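Local coordinates for protein RTX toxin RtxA (Vibrio vulnificus MO6-24/O, PDB 6IMP) that is the alpha/beta-hydrolase-fold effector domain of a MARTX toxin and probably acts as a hydrolase in virulence, at residues R34-E39 against G227-A232; L58-A61 against G65-Q68; P251-T256 against A299-S304. One frame throughout, in Å; residues are numbered along the deposited sequence.

Contact 1. Residues R34-E39 against G227-A232; sequences RFLNNE and GAIAKA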
loop_
_atom_site.group_PDB
_atom_site.type_symbol
_atom_site.label_atom_id
_atom_site.label_comp_id
_atom_site.label_asym_id
_atom_site.label_seq_id
_atom_site.Cartn_x
_atom_site.Cartn_y
_atom_site.Cartn_z
ATOM N N ARG A 34 10.548 3.439 19.676
ATOM C CA ARG A 34 10.394 1.968 19.631
ATOM C C ARG A 34 8.960 1.527 19.998
ATOM O O ARG A 34 8.362 0.707 19.303
ATOM C CB ARG A 34 11.422 1.259 20.540
ATOM C CG ARG A 34 12.798 1.039 19.901
ATOM C CD ARG A 34 13.643 0.023 20.675
ATOM N NE ARG A 34 13.999 0.499 22.016
ATOM C CZ ARG A 34 14.603 -0.232 22.956
ATOM N NH1 ARG A 34 14.867 0.310 24.140
ATOM N NH2 ARG A 34 14.941 -1.501 22.727
ATOM N N PHE A 35 8.427 2.071 21.091
ATOM C CA PHE A 35 7.008 1.878 21.453
ATOM C C PHE A 35 6.087 2.303 20.308
ATOM O O PHE A 35 5.250 1.529 19.849
ATOM C CB PHE A 35 6.656 2.649 22.754
ATOM C CG PHE A 35 5.210 3.101 22.848
ATOM C CD1 PHE A 35 4.179 2.187 22.799
ATOM C CD2 PHE A 35 4.903 4.425 23.060
ATOM C CE1 PHE A 35 2.863 2.591 22.889
ATOM C CE2 PHE A 35 3.591 4.836 23.171
ATOM C CZ PHE A 35 2.567 3.917 23.073
ATOM N N LEU A 36 6.250 3.536 19.852
ATOM C CA LEU A 36 5.382 4.074 18.822
ATOM C C LEU A 36 5.420 3.228 17.559
ATOM O O LEU A 36 4.377 2.808 17.061
ATOM C CB LEU A 36 5.760 5.516 18.487
ATOM C CG LEU A 36 4.594 6.331 17.929
ATOM C CD1 LEU A 36 3.632 6.699 19.051
ATOM C CD2 LEU A 36 5.085 7.574 17.193
ATOM N N ASN A 37 6.618 2.949 17.060
ATOM C CA ASN A 37 6.765 2.330 15.738
ATOM C C ASN A 37 6.134 0.939 15.698
ATOM O O ASN A 37 5.449 0.590 14.723
ATOM C CB ASN A 37 8.237 2.282 15.312
ATOM C CG ASN A 37 8.737 3.625 14.786
ATOM O OD1 ASN A 37 7.961 4.560 14.569
ATOM N ND2 ASN A 37 10.037 3.720 14.574
ATOM N N ASN A 38 6.347 0.170 16.766
ATOM C CA ASN A 38 5.625 -1.085 17.007
ATOM C C ASN A 38 4.106 -0.937 16.873
ATOM O O ASN A 38 3.431 -1.774 16.260
ATOM C CB ASN A 38 5.917 -1.581 18.423
ATOM C CG ASN A 38 7.220 -2.335 18.534
ATOM O OD1 ASN A 38 7.994 -2.431 17.576
ATOM N ND2 ASN A 38 7.474 -2.880 19.722
ATOM N N GLU A 39 3.568 0.092 17.511
ATOM C CA GLU A 39 2.121 0.340 17.480
ATOM C C GLU A 39 1.678 0.674 16.058
ATOM O O GLU A 39 0.839 -0.016 15.490
ATOM C CB GLU A 39 1.724 1.460 18.471
ATOM C CG GLU A 39 0.369 2.144 18.217
ATOM C CD GLU A 39 -0.845 1.391 18.760
ATOM O OE1 GLU A 39 -0.697 0.258 19.284
ATOM O OE2 GLU A 39 -1.968 1.944 18.643
ATOM N N GLY A 227 -5.981 8.674 23.801
ATOM C CA GLY A 227 -6.445 9.912 23.203
ATOM C C GLY A 227 -5.305 10.859 22.908
ATOM O O GLY A 227 -5.382 11.656 21.972
ATOM N N ALA A 228 -4.247 10.770 23.712
ATOM C CA ALA A 228 -3.095 11.656 23.585
ATOM C C ALA A 228 -2.282 11.262 22.365
ATOM O O ALA A 228 -1.920 12.103 21.536
ATOM C CB ALA A 228 -2.230 11.580 24.835
ATOM N N ILE A 229 -1.995 9.973 22.266
ATOM C CA ILE A 229 -1.231 9.458 21.152
ATOM C C ILE A 229 -2.031 9.588 19.862
ATOM O O ILE A 229 -1.488 9.990 18.825
ATOM C CB ILE A 229 -0.823 8.003 21.399
ATOM C CG1 ILE A 229 0.219 7.955 22.523
ATOM C CG2 ILE A 229 -0.274 7.374 20.123
ATOM C CD1 ILE A 229 0.081 6.751 23.428
ATOM N N ALA A 230 -3.321 9.279 19.931
ATOM C CA ALA A 230 -4.202 9.479 18.789
ATOM C C ALA A 230 -4.159 10.929 18.317
ATOM O O ALA A 230 -4.005 11.189 17.129
ATOM C CB ALA A 230 -5.618 9.071 19.124
ATOM N N LYS A 231 -4.259 11.867 19.258
ATOM C CA LYS A 231 -4.158 13.300 18.944
ATOM C C LYS A 231 -2.764 13.670 18.455
ATOM O O LYS A 231 -2.619 14.430 17.492
ATOM C CB LYS A 231 -4.516 14.171 20.160
ATOM C CG LYS A 231 -5.992 14.548 20.262
ATOM C CD LYS A 231 -6.260 15.988 19.821
ATOM C CE LYS A 231 -7.716 16.386 20.029
ATOM N NZ LYS A 231 -8.611 15.767 19.013
ATOM N N ALA A 232 -1.739 13.105 19.089
ATOM C CA ALA A 232 -0.349 13.508 18.821
ATOM C C ALA A 232 0.036 13.310 17.365
ATOM O O ALA A 232 1.043 13.845 16.910
ATOM C CB ALA A 232 0.619 12.754 19.723
#
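Ile229 on helix 224-232 meets Phe35 and Leu36 on helix 31-41 in a small helix-to-helix contact at the surface of this alpha/beta hydrolase fold. Helix 31-41 precedes the first strand of the sheet, whereas helix 224-232 belongs to the excursion between strands 200-204 and 252-256, the region where many relatives carry a lid or cap. The backbones stay well apart, with 8.8 Å between Leu36 CA and Ile229 CA, and side chains alone bridge the gap. Ile229 can be followed outward. Its CB points at the other helix and splits into two branches that serve different partners. With chi1 at -69°, CG1 lies beside the backbone N and CG2 anti to it. CG1 acts as a stalk, carrying CD1 to the Phe35 ring; CD1 arrives in the ring plane, at the edge, 3.8 Å from Phe35 CZ and 4.0 Å from Phe35 CE2. Phe35 and Ile229 reach for each other from opposite directions. The second branch, CG2, goes to Leu36 CD1, the two side chains passing each other in opposite directions. The two segments bury only 119 Å² between them, and all three residues also touch a crystal neighbour, so the lattice may have a say in how they lie. The looser of the two apolar touches is Leu36 CD1 to Ile229 CG2, at 4.1 Å.

Contact 2. Residues L58-A61 against G65-Q68; sequences LDHA and GESQ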
loop_
_atom_site.group_PDB
_atom_site.type_symbol
_atom_site.label_atom_id
_atom_site.label_comp_id
_atom_site.label_asym_id
_atom_site.label_seq_id
_atom_site.Cartn_x
_atom_site.Cartn_y
_atom_site.Cartn_z
ATOM N N LEU A 58 6.205 -18.808 -3.744
ATOM C CA LEU A 58 6.963 -17.769 -4.455
ATOM C C LEU A 58 8.181 -18.316 -5.172
ATOM O O LEU A 58 8.553 -17.811 -6.224
ATOM C CB LEU A 58 7.433 -16.686 -3.479
ATOM C CG LEU A 58 6.400 -15.647 -3.049
ATOM C CD1 LEU A 58 6.832 -15.007 -1.741
ATOM C CD2 LEU A 58 6.204 -14.590 -4.126
ATOM N N ASP A 59 8.861 -19.271 -4.541
ATOM C CA ASP A 59 9.974 -19.987 -5.172
ATOM C C ASP A 59 9.480 -20.676 -6.430
ATOM O O ASP A 59 10.058 -20.523 -7.512
ATOM C CB ASP A 59 10.544 -21.045 -4.219
ATOM C CG ASP A 59 11.328 -20.444 -3.079
ATOM O OD1 ASP A 59 11.653 -19.239 -3.145
ATOM O OD2 ASP A 59 11.623 -21.182 -2.113
ATOM N N HIS A 60 8.398 -21.436 -6.282
ATOM C CA HIS A 60 7.733 -22.025 -7.426
ATOM C C HIS A 60 7.492 -20.959 -8.506
ATOM O O HIS A 60 7.961 -21.102 -9.625
ATOM C CB HIS A 60 6.425 -22.710 -7.010
ATOM C CG HIS A 60 5.904 -23.683 -8.027
ATOM N ND1 HIS A 60 6.398 -24.968 -8.156
ATOM C CD2 HIS A 60 4.934 -23.559 -8.965
ATOM C CE1 HIS A 60 5.758 -25.589 -9.131
ATOM N NE2 HIS A 60 4.864 -24.757 -9.637
ATOM N N ALA A 61 6.845 -19.857 -8.148
ATOM C CA ALA A 61 6.515 -18.826 -9.138
ATOM C C ALA A 61 7.726 -18.417 -9.986
ATOM O O ALA A 61 7.622 -18.339 -11.211
ATOM C CB ALA A 61 5.900 -17.610 -8.467
ATOM N N GLY A 65 8.818 -19.111 -14.166
ATOM C CA GLY A 65 8.870 -17.814 -14.854
ATOM C C GLY A 65 7.548 -17.064 -14.784
ATOM O O GLY A 65 7.221 -16.271 -15.678
ATOM N N GLU A 66 6.778 -17.342 -13.730
ATOM C CA GLU A 66 5.547 -16.605 -13.422
ATOM C C GLU A 66 5.880 -15.259 -12.754
ATOM O O GLU A 66 5.241 -14.242 -13.029
ATOM C CB GLU A 66 4.630 -17.439 -12.504
ATOM C CG GLU A 66 3.906 -18.590 -13.196
ATOM C CD GLU A 66 3.061 -19.426 -12.233
ATOM O OE1 GLU A 66 3.642 -20.116 -11.360
ATOM O OE2 GLU A 66 1.815 -19.408 -12.355
ATOM N N SER A 67 6.884 -15.261 -11.880
ATOM C CA SER A 67 7.289 -14.053 -11.166
ATOM C C SER A 67 8.814 -13.986 -11.034
ATOM O O SER A 67 9.478 -15.013 -11.005
ATOM C CB SER A 67 6.636 -14.024 -9.783
ATOM O OG SER A 67 5.245 -14.296 -9.867
ATOM N N GLN A 68 9.360 -12.772 -10.994
ATOM C CA GLN A 68 10.784 -12.570 -10.698
ATOM C C GLN A 68 10.982 -11.679 -9.472
ATOM O O GLN A 68 10.292 -10.673 -9.313
ATOM C CB GLN A 68 11.522 -11.970 -11.906
ATOM C CG GLN A 68 10.993 -10.626 -12.395
ATOM C CD GLN A 68 10.238 -10.727 -13.709
ATOM O OE1 GLN A 68 9.486 -11.675 -13.939
ATOM N NE2 GLN A 68 10.422 -9.735 -14.571
#
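A Schellman motif closes helix 52-63 here and turns the chain into strand 67-73. Gly65 is the first residue to leave helical geometry, and its positive phi of 66°, a value that favours glycine, reverses the backbone. The motif's bond to Ala61, in the last full turn, comes from Glu66 N, 2.8 Å from Ala61 O and nearly in line with the C=O, though the hydrogen bond itself is bent at its hydrogen (138°). Ser67 N adds an extra, longer bond to the same oxygen, 3.2 Å from Ala61 O, and approaches from over the carbonyl's flat face, 73° away from its plane. One oxygen is thus gripped by two consecutive amides. Side chains fold back over the turn. Glu66 CB rests 3.4 Å from Ala61 O, and its CG, beside the backbone N, starts an extended chain that brings OE1 to 3.9 Å from Ala61 CA. Ser67 packs on the methyl group, with Ser67 OG 3.7 Å from Ala61 CB; the hydroxyl is satisfied by a hydrogen bond with His84 ND1. Backbone bonds of Glu66 with Gln85 and of Gln68 with Tyr83 join the departing chain to the hairpin partner of strand 67-73. Such a glycine C-cap turning straight into an edge strand is a compact helix-to-strand connection.

Contact 3. Residues P251-T256 against A299-S304; sequences PILLLT and ADQIVS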
loop_
_atom_site.group_PDB
_atom_site.type_symbol
_atom_site.label_atom_id
_atom_site.label_comp_id
_atom_site.label_asym_id
_atom_site.label_seq_id
_atom_site.Cartn_x
_atom_site.Cartn_y
_atom_site.Cartn_z
ATOM N N PRO A 251 -10.346 8.441 -11.242
ATOM C CA PRO A 251 -11.028 7.260 -10.724
ATOM C C PRO A 251 -10.484 6.765 -9.380
ATOM O O PRO A 251 -9.333 6.322 -9.283
ATOM C CB PRO A 251 -10.822 6.208 -11.830
ATOM C CG PRO A 251 -9.848 6.794 -12.788
ATOM C CD PRO A 251 -9.974 8.269 -12.655
ATOM N N ILE A 252 -11.329 6.865 -8.361
ATOM C CA ILE A 252 -11.052 6.324 -7.036
ATOM C C ILE A 252 -12.131 5.300 -6.655
ATOM O O ILE A 252 -13.187 5.669 -6.153
ATOM C CB ILE A 252 -11.031 7.462 -5.983
ATOM C CG1 ILE A 252 -9.961 8.487 -6.361
ATOM C CG2 ILE A 252 -10.801 6.915 -4.566
ATOM C CD1 ILE A 252 -10.026 9.770 -5.560
ATOM N N LEU A 253 -11.871 4.020 -6.886
ATOM C CA LEU A 253 -12.690 2.984 -6.259
ATOM C C LEU A 253 -12.352 2.940 -4.782
ATOM O O LEU A 253 -11.202 3.105 -4.395
ATOM C CB LEU A 253 -12.465 1.607 -6.890
ATOM C CG LEU A 253 -13.355 0.457 -6.351
ATOM C CD1 LEU A 253 -14.840 0.737 -6.537
ATOM C CD2 LEU A 253 -13.000 -0.872 -7.003
ATOM N N LEU A 254 -13.358 2.719 -3.960
ATOM C CA LEU A 254 -13.154 2.660 -2.529
ATOM C C LEU A 254 -13.984 1.522 -1.926
ATOM O O LEU A 254 -15.206 1.629 -1.782
ATOM C CB LEU A 254 -13.509 4.010 -1.903
ATOM C CG LEU A 254 -13.593 4.098 -0.372
ATOM C CD1 LEU A 254 -12.271 3.739 0.286
ATOM C CD2 LEU A 254 -14.031 5.496 0.043
ATOM N N LEU A 255 -13.312 0.432 -1.576
ATOM C CA LEU A 255 -13.974 -0.695 -0.936
ATOM C C LEU A 255 -13.591 -0.767 0.529
ATOM O O LEU A 255 -12.425 -0.938 0.863
ATOM C CB LEU A 255 -13.607 -1.990 -1.652
ATOM C CG LEU A 255 -13.719 -1.955 -3.187
ATOM C CD1 LEU A 255 -13.582 -3.357 -3.743
ATOM C CD2 LEU A 255 -15.022 -1.351 -3.665
ATOM N N THR A 256 -14.578 -0.622 1.398
ATOM C CA THR A 256 -14.338 -0.632 2.839
ATOM C C THR A 256 -14.789 -1.933 3.484
ATOM O O THR A 256 -15.686 -2.593 2.986
ATOM C CB THR A 256 -15.084 0.514 3.531
ATOM O OG1 THR A 256 -16.494 0.266 3.501
ATOM C CG2 THR A 256 -14.795 1.822 2.840
ATOM N N ALA A 299 -12.717 -8.499 -7.704
ATOM C CA ALA A 299 -11.649 -8.468 -8.726
ATOM C C ALA A 299 -12.113 -7.917 -10.084
ATOM O O ALA A 299 -11.369 -7.183 -10.747
ATOM C CB ALA A 299 -11.035 -9.850 -8.916
ATOM N N ASP A 300 -13.330 -8.288 -10.492
ATOM C CA ASP A 300 -13.868 -7.892 -11.797
ATOM C C ASP A 300 -14.224 -6.407 -11.831
ATOM O O ASP A 300 -13.830 -5.696 -12.762
ATOM C CB ASP A 300 -15.079 -8.763 -12.190
ATOM C CG ASP A 300 -14.668 -10.087 -12.872
ATOM O OD1 ASP A 300 -13.567 -10.155 -13.460
ATOM O OD2 ASP A 300 -15.465 -11.051 -12.849
ATOM N N GLN A 301 -14.948 -5.936 -10.817
ATOM C CA GLN A 301 -15.251 -4.499 -10.705
ATOM C C GLN A 301 -13.974 -3.651 -10.705
ATOM O O GLN A 301 -13.921 -2.594 -11.348
ATOM C CB GLN A 301 -16.072 -4.194 -9.446
ATOM C CG GLN A 301 -16.067 -2.711 -9.067
ATOM C CD GLN A 301 -17.338 -2.252 -8.386
ATOM O OE1 GLN A 301 -17.955 -2.996 -7.617
ATOM N NE2 GLN A 301 -17.722 -1.003 -8.644
ATOM N N ILE A 302 -12.955 -4.125 -9.988
ATOM C CA ILE A 302 -11.689 -3.393 -9.850
ATOM C C ILE A 302 -11.077 -3.091 -11.215
ATOM O O ILE A 302 -10.677 -1.960 -11.478
ATOM C CB ILE A 302 -10.676 -4.155 -8.958
ATOM C CG1 ILE A 302 -11.038 -3.985 -7.477
ATOM C CG2 ILE A 302 -9.261 -3.644 -9.180
ATOM C CD1 ILE A 302 -10.329 -4.956 -6.549
ATOM N N VAL A 303 -11.005 -4.090 -12.067
ATOM C CA VAL A 303 -10.426 -3.887 -13.368
ATOM C C VAL A 303 -11.335 -3.089 -14.253
ATOM O O VAL A 303 -10.994 -2.771 -15.367
ATOM C CB VAL A 303 -10.120 -5.206 -14.054
ATOM C CG1 VAL A 303 -9.401 -4.949 -15.351
ATOM C CG2 VAL A 303 -9.252 -6.054 -13.161
ATOM N N SER A 304 -12.495 -2.716 -13.745
ATOM C CA SER A 304 -13.416 -1.937 -14.544
ATOM C C SER A 304 -13.276 -0.448 -14.298
ATOM O O SER A 304 -14.038 0.346 -14.804
ATOM C CB SER A 304 -14.825 -2.425 -14.329
ATOM O OG SER A 304 -14.890 -3.778 -14.720
#
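A chi1 of -176° sets CG of Leu253 anti to its backbone N and places one methyl, CD2, against Ile302 and the other, CD1, beside Gln301. Ile302 offers CG1, the branch that Leu253 CD2 meets at 3.7 Å; the two side chains cross at about a right angle. The same methyl also sits over the helix backbone, with Leu253 CD2 4.0 Å from Ile302 CA. Gln301 flanks the leucine obliquely. Its aliphatic stem takes part, since Gln301 CG is 4.1 Å from Leu253 CD2, and a bend at chi2 (149°) lays the amide beside the other methyl, Gln301 NE2 being 4.0 Å from Leu253 CD1. The contact is the seating of a helix on a parallel region of the alpha/beta hydrolase sheet: helix 291-302, the last helix of the modelled chain, lies against strand 252-256, which runs between strands 200-204 and 282-283. Leu202 of the neighbouring strand touches both Leu253 and Ile302 and so extends this apolar layer. Leu255, two residues on, also points to the helix side and packs on Tyr298, whereas the intervening Leu254 contacts Leu203 and Pro206. Further along, the bond from Val303 N to Ala299 O is weak, while Ser304 N bonds to Gln301 O at 2.8 Å, and the Ser304 hydroxyl donates to the backbone, with Ser304 OG 2.9 Å from Asp300 O.

Contacts 2 and 3 reach the same mixed sheet at different places: contact 2 at its outermost strand 67-73, contact 3 at inner strand 252-256, their centres 26 Å apart and nearest atoms about 16 Å. Contact 1 stands off the sheet, across the chain's centre from both, its centre 38 Å from that of contact 2 and 32 Å from that of contact 3. Ser178, in a Gly176-to-Gly180 sequence resembling a nucleophile elbow, follows strand 172-177. In strand order that strand lies two steps from contact 3 and four from contact 2. In many relatives the catalytic acid follows the strand equivalent to 252-256; the touching residue Leu253 lies nearer that strand's start.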